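Local coordinates for programmed cell death 6-interacting protein (PDB 5WA1) that helps sort cargo into vesicles of the multivesicular body and takes part in endocytosis, membrane repair, apoptosis and cytokinesis, at residues K334-D337 / H341-V344; H280-A285 / A296-A301. All coordinates share one frame; numbering follows the deposited sequence.

Contact 1 (K334-D337 / H341-V344); sequences KDND and HDRV
Asn-336 and Asp-342 meet where helix 319-340 of the Bro1 domain ends and the chain folds back along its own last turn. His-341, with positive phi, breaks the helical path, and its N still donates to Asn-336 O (2.7 Å), five residues back, a wider turn than the helical i to i+4 bond. The Asn-336 side chain reaches across to the reversed chain, crossing that of Asp-342 at about a right angle. With CG anti to the backbone N (chi1 -171°), the amide swings out to the loop, and CG lies 3.6 Å from Asp-342 N. OD1 accepts from that N at 2.8 Å, the donor tilted out of the carbonyl plane, and also comes within 3.2 Å of Asp-342 CB. ND2 gives an almost straight bond (178°) to a lone pair of Asp-342 O at 2.9 Å, in the plane of both groups. One amide thus grips the N-H and C=O of a single residue, as a neighbouring strand would, and two bonds fix its rotation. Ile-295 of helix 291-311 packs on Asn-336, and the Asp-342 carboxylate is held by the backbone N of Gly-292, near the start of that helix. On the solvent side, the exposed His-341 brings the edge of its imidazole to the helix end, where NE2 makes a weak, bent bond (121°) to Asp-337 O at 2.7 Å.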
# COMPACT_ATOMS: atom_id res chain seq x y z
N LYS A 334 -7.01 15.34 38.79
CA LYS A 334 -6.98 16.37 39.82
C LYS A 334 -8.37 16.97 40.03
O LYS A 334 -8.85 17.08 41.16
CB LYS A 334 -5.98 17.46 39.43
CG LYS A 334 -5.74 18.49 40.54
CD LYS A 334 -4.73 19.54 40.11
CE LYS A 334 -5.41 20.80 39.60
NZ LYS A 334 -5.94 21.66 40.71
N ASP A 335 -9.04 17.34 38.93
CA ASP A 335 -10.37 17.94 39.07
C ASP A 335 -11.42 16.91 39.48
O ASP A 335 -12.38 17.25 40.17
CB ASP A 335 -10.78 18.63 37.77
CG ASP A 335 -10.13 20.00 37.61
OD1 ASP A 335 -9.58 20.53 38.60
OD2 ASP A 335 -10.16 20.54 36.48
N ASN A 336 -11.28 15.65 39.04
CA ASN A 336 -12.31 14.67 39.41
C ASN A 336 -12.24 14.32 40.89
O ASN A 336 -13.27 14.14 41.54
CB ASN A 336 -12.20 13.42 38.56
CG ASN A 336 -13.38 12.49 38.75
OD1 ASN A 336 -14.53 12.94 38.71
ND2 ASN A 336 -13.12 11.22 39.02
N ASP A 337 -11.02 14.19 41.44
CA ASP A 337 -10.89 13.87 42.86
C ASP A 337 -11.33 15.03 43.74
O ASP A 337 -11.79 14.81 44.87
CB ASP A 337 -9.44 13.52 43.20
CG ASP A 337 -8.98 12.25 42.52
OD1 ASP A 337 -9.83 11.38 42.24
OD2 ASP A 337 -7.76 12.13 42.28
N HIS A 341 -16.00 14.00 41.51
CA HIS A 341 -16.11 12.68 42.14
C HIS A 341 -16.89 11.69 41.28
O HIS A 341 -17.66 10.87 41.79
CB HIS A 341 -16.73 12.80 43.54
CG HIS A 341 -15.94 13.67 44.46
ND1 HIS A 341 -16.52 14.61 45.28
CD2 HIS A 341 -14.61 13.75 44.68
CE1 HIS A 341 -15.58 15.22 45.98
NE2 HIS A 341 -14.41 14.72 45.63
N ASP A 342 -16.70 11.77 39.96
CA ASP A 342 -17.19 10.73 39.07
C ASP A 342 -16.49 9.41 39.37
O ASP A 342 -15.27 9.38 39.57
CB ASP A 342 -16.92 11.09 37.60
CG ASP A 342 -17.99 12.00 36.98
OD1 ASP A 342 -18.83 12.54 37.71
OD2 ASP A 342 -17.99 12.16 35.74
N ARG A 343 -17.24 8.32 39.36
CA ARG A 343 -16.61 7.01 39.37
C ARG A 343 -15.92 6.77 38.04
O ARG A 343 -16.46 7.08 36.97
CB ARG A 343 -17.64 5.91 39.62
CG ARG A 343 -16.99 4.54 39.81
CD ARG A 343 -17.92 3.40 39.43
NE ARG A 343 -17.23 2.41 38.61
CZ ARG A 343 -16.55 1.37 39.09
NH1 ARG A 343 -16.48 1.17 40.40
NH2 ARG A 343 -15.95 0.53 38.26
N VAL A 344 -14.70 6.24 38.10
CA VAL A 344 -13.95 5.89 36.90
C VAL A 344 -14.33 4.47 36.51
O VAL A 344 -14.03 3.53 37.27
CB VAL A 344 -12.43 6.02 37.12
CG1 VAL A 344 -11.68 5.60 35.86
CG2 VAL A 344 -12.08 7.45 37.51

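Contact 2 (H280-A285 / A296-A301); sequences HQSILA and ARLQHA
Gln-281 lays its aliphatic part against Arg-297. Gln-281 CG sits 3.4 Å from Arg-297 NE, over one face of the guanidinium and offset toward its rim, while Gln-281 CB rests beside Arg-297 CD at 3.8 Å. The two side chains run alongside each other and point the same way: the arginine is extended from CG to NE, whereas the glutamine bends at its second torsion. That bend leaves the amide plane steeply inclined to the guanidinium, 77° apart, and the face is met by a methylene instead of a stacked amide. The guanidinium spends its polar atoms on other partners: NE forms a salt bridge with Glu-293 and NH1 one with Glu-278, while NH2 donates to Asp-351 O. These anchors on both helices and on the loop after helix 319-340 would hold the group in orientation and probably stabilise its charge. The two segments belong to successive helices, 262-287 and 291-311, packed as an antiparallel hairpin toward one end of the elongated Bro1 domain; the axes of 280-285 and 296-301 run 165° apart and approach to 8.7 Å. Nearer the backbones, Ser-282 CB meets Arg-297 CB at 3.9 Å. Ser-282 holds OG between its own backbone N and carbonyl carbon (chi1 84°), within reach of Tyr-279 O in the preceding turn, to which it is hydrogen-bonded. Leu-298 CD2 comes to 3.4 Å from Ser-282 OG; the leucine side chain also packs on Ala-328 and Leu-329 of helix 319-340.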
# COMPACT_ATOMS: atom_id res chain seq x y z
N HIS A 280 -9.17 10.61 21.38
CA HIS A 280 -10.20 11.45 20.81
C HIS A 280 -11.58 11.11 21.36
O HIS A 280 -12.42 12.00 21.51
CB HIS A 280 -10.17 11.37 19.29
CG HIS A 280 -8.99 12.07 18.70
ND1 HIS A 280 -8.95 13.44 18.55
CD2 HIS A 280 -7.78 11.61 18.29
CE1 HIS A 280 -7.78 13.79 18.04
NE2 HIS A 280 -7.05 12.70 17.89
N GLN A 281 -11.82 9.85 21.70
CA GLN A 281 -13.07 9.53 22.37
C GLN A 281 -13.13 10.16 23.76
O GLN A 281 -14.20 10.55 24.21
CB GLN A 281 -13.26 8.02 22.46
CG GLN A 281 -14.68 7.60 22.85
CD GLN A 281 -15.66 7.84 21.73
OE1 GLN A 281 -15.27 8.04 20.57
NE2 GLN A 281 -16.95 7.82 22.05
N SER A 282 -11.98 10.29 24.43
CA SER A 282 -11.96 10.91 25.75
C SER A 282 -12.30 12.39 25.68
O SER A 282 -12.94 12.93 26.60
CB SER A 282 -10.59 10.70 26.42
OG SER A 282 -9.67 11.69 25.98
N ILE A 283 -11.88 13.08 24.62
CA ILE A 283 -12.25 14.48 24.43
C ILE A 283 -13.77 14.61 24.30
O ILE A 283 -14.38 15.51 24.88
CB ILE A 283 -11.53 15.06 23.19
CG1 ILE A 283 -10.02 15.08 23.42
CG2 ILE A 283 -12.07 16.47 22.85
CD1 ILE A 283 -9.23 15.54 22.21
N LEU A 284 -14.39 13.72 23.51
CA LEU A 284 -15.84 13.70 23.42
C LEU A 284 -16.47 13.46 24.79
O LEU A 284 -17.43 14.14 25.17
CB LEU A 284 -16.29 12.62 22.44
CG LEU A 284 -17.80 12.48 22.23
CD1 LEU A 284 -18.43 13.80 21.80
CD2 LEU A 284 -18.08 11.40 21.18
N ALA A 285 -15.94 12.50 25.55
CA ALA A 285 -16.47 12.24 26.89
C ALA A 285 -16.39 13.50 27.75
O ALA A 285 -17.36 13.83 28.44
CB ALA A 285 -15.70 11.10 27.55
N ALA A 296 -10.94 7.08 32.31
CA ALA A 296 -10.75 5.68 31.95
C ALA A 296 -10.14 5.55 30.55
O ALA A 296 -9.27 4.70 30.32
CB ALA A 296 -12.07 4.93 32.01
N ARG A 297 -10.59 6.39 29.62
CA ARG A 297 -10.09 6.28 28.26
C ARG A 297 -8.67 6.84 28.14
O ARG A 297 -7.83 6.27 27.45
CB ARG A 297 -11.06 6.98 27.30
CG ARG A 297 -12.42 6.26 27.22
CD ARG A 297 -13.19 6.72 26.00
NE ARG A 297 -14.52 6.13 25.90
CZ ARG A 297 -14.79 4.93 25.39
NH1 ARG A 297 -13.80 4.15 24.94
NH2 ARG A 297 -16.04 4.50 25.33
N LEU A 298 -8.37 7.93 28.86
CA LEU A 298 -7.01 8.44 28.88
C LEU A 298 -6.06 7.44 29.54
O LEU A 298 -4.89 7.33 29.14
CB LEU A 298 -6.95 9.79 29.63
CG LEU A 298 -7.55 11.03 28.94
CD1 LEU A 298 -7.69 12.23 29.91
CD2 LEU A 298 -6.73 11.43 27.72
N GLN A 299 -6.53 6.73 30.57
CA GLN A 299 -5.67 5.74 31.20
C GLN A 299 -5.35 4.62 30.23
O GLN A 299 -4.23 4.09 30.22
CB GLN A 299 -6.32 5.17 32.47
CG GLN A 299 -6.28 6.16 33.64
CD GLN A 299 -6.96 5.65 34.89
OE1 GLN A 299 -6.75 6.18 35.98
NE2 GLN A 299 -7.79 4.62 34.75
N HIS A 300 -6.33 4.23 29.42
CA HIS A 300 -6.10 3.19 28.43
C HIS A 300 -5.13 3.67 27.34
O HIS A 300 -4.23 2.92 26.94
CB HIS A 300 -7.43 2.76 27.81
CG HIS A 300 -7.32 1.54 26.94
ND1 HIS A 300 -8.13 1.33 25.86
CD2 HIS A 300 -6.50 0.47 27.02
CE1 HIS A 300 -7.81 0.18 25.28
NE2 HIS A 300 -6.82 -0.36 25.96
N ALA A 301 -5.30 4.91 26.87
CA ALA A 301 -4.37 5.47 25.89
C ALA A 301 -2.96 5.57 26.46
O ALA A 301 -1.98 5.29 25.76
CB ALA A 301 -4.87 6.86 25.44

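In the fold
Contact 2 comes first along the chain: helix 262-287 turns back through a short connection into helix 291-311, and residues 280-285 and 296-301 close that hairpin. Helix 319-340 then follows and packs against helix 291-311. Contact 1 closes a much tighter turn at the end of this third helix, after contact 2 is complete, making the two sequential without nesting or crossing. They meet in space nonetheless, their centres about 14 Å apart, because the returning loop brings Val-344 CG1 within 3.9 Å of Ala-296 N. The loop continues past Arg-297, tying all three helices together within the region that interacts with CHMP4 proteins.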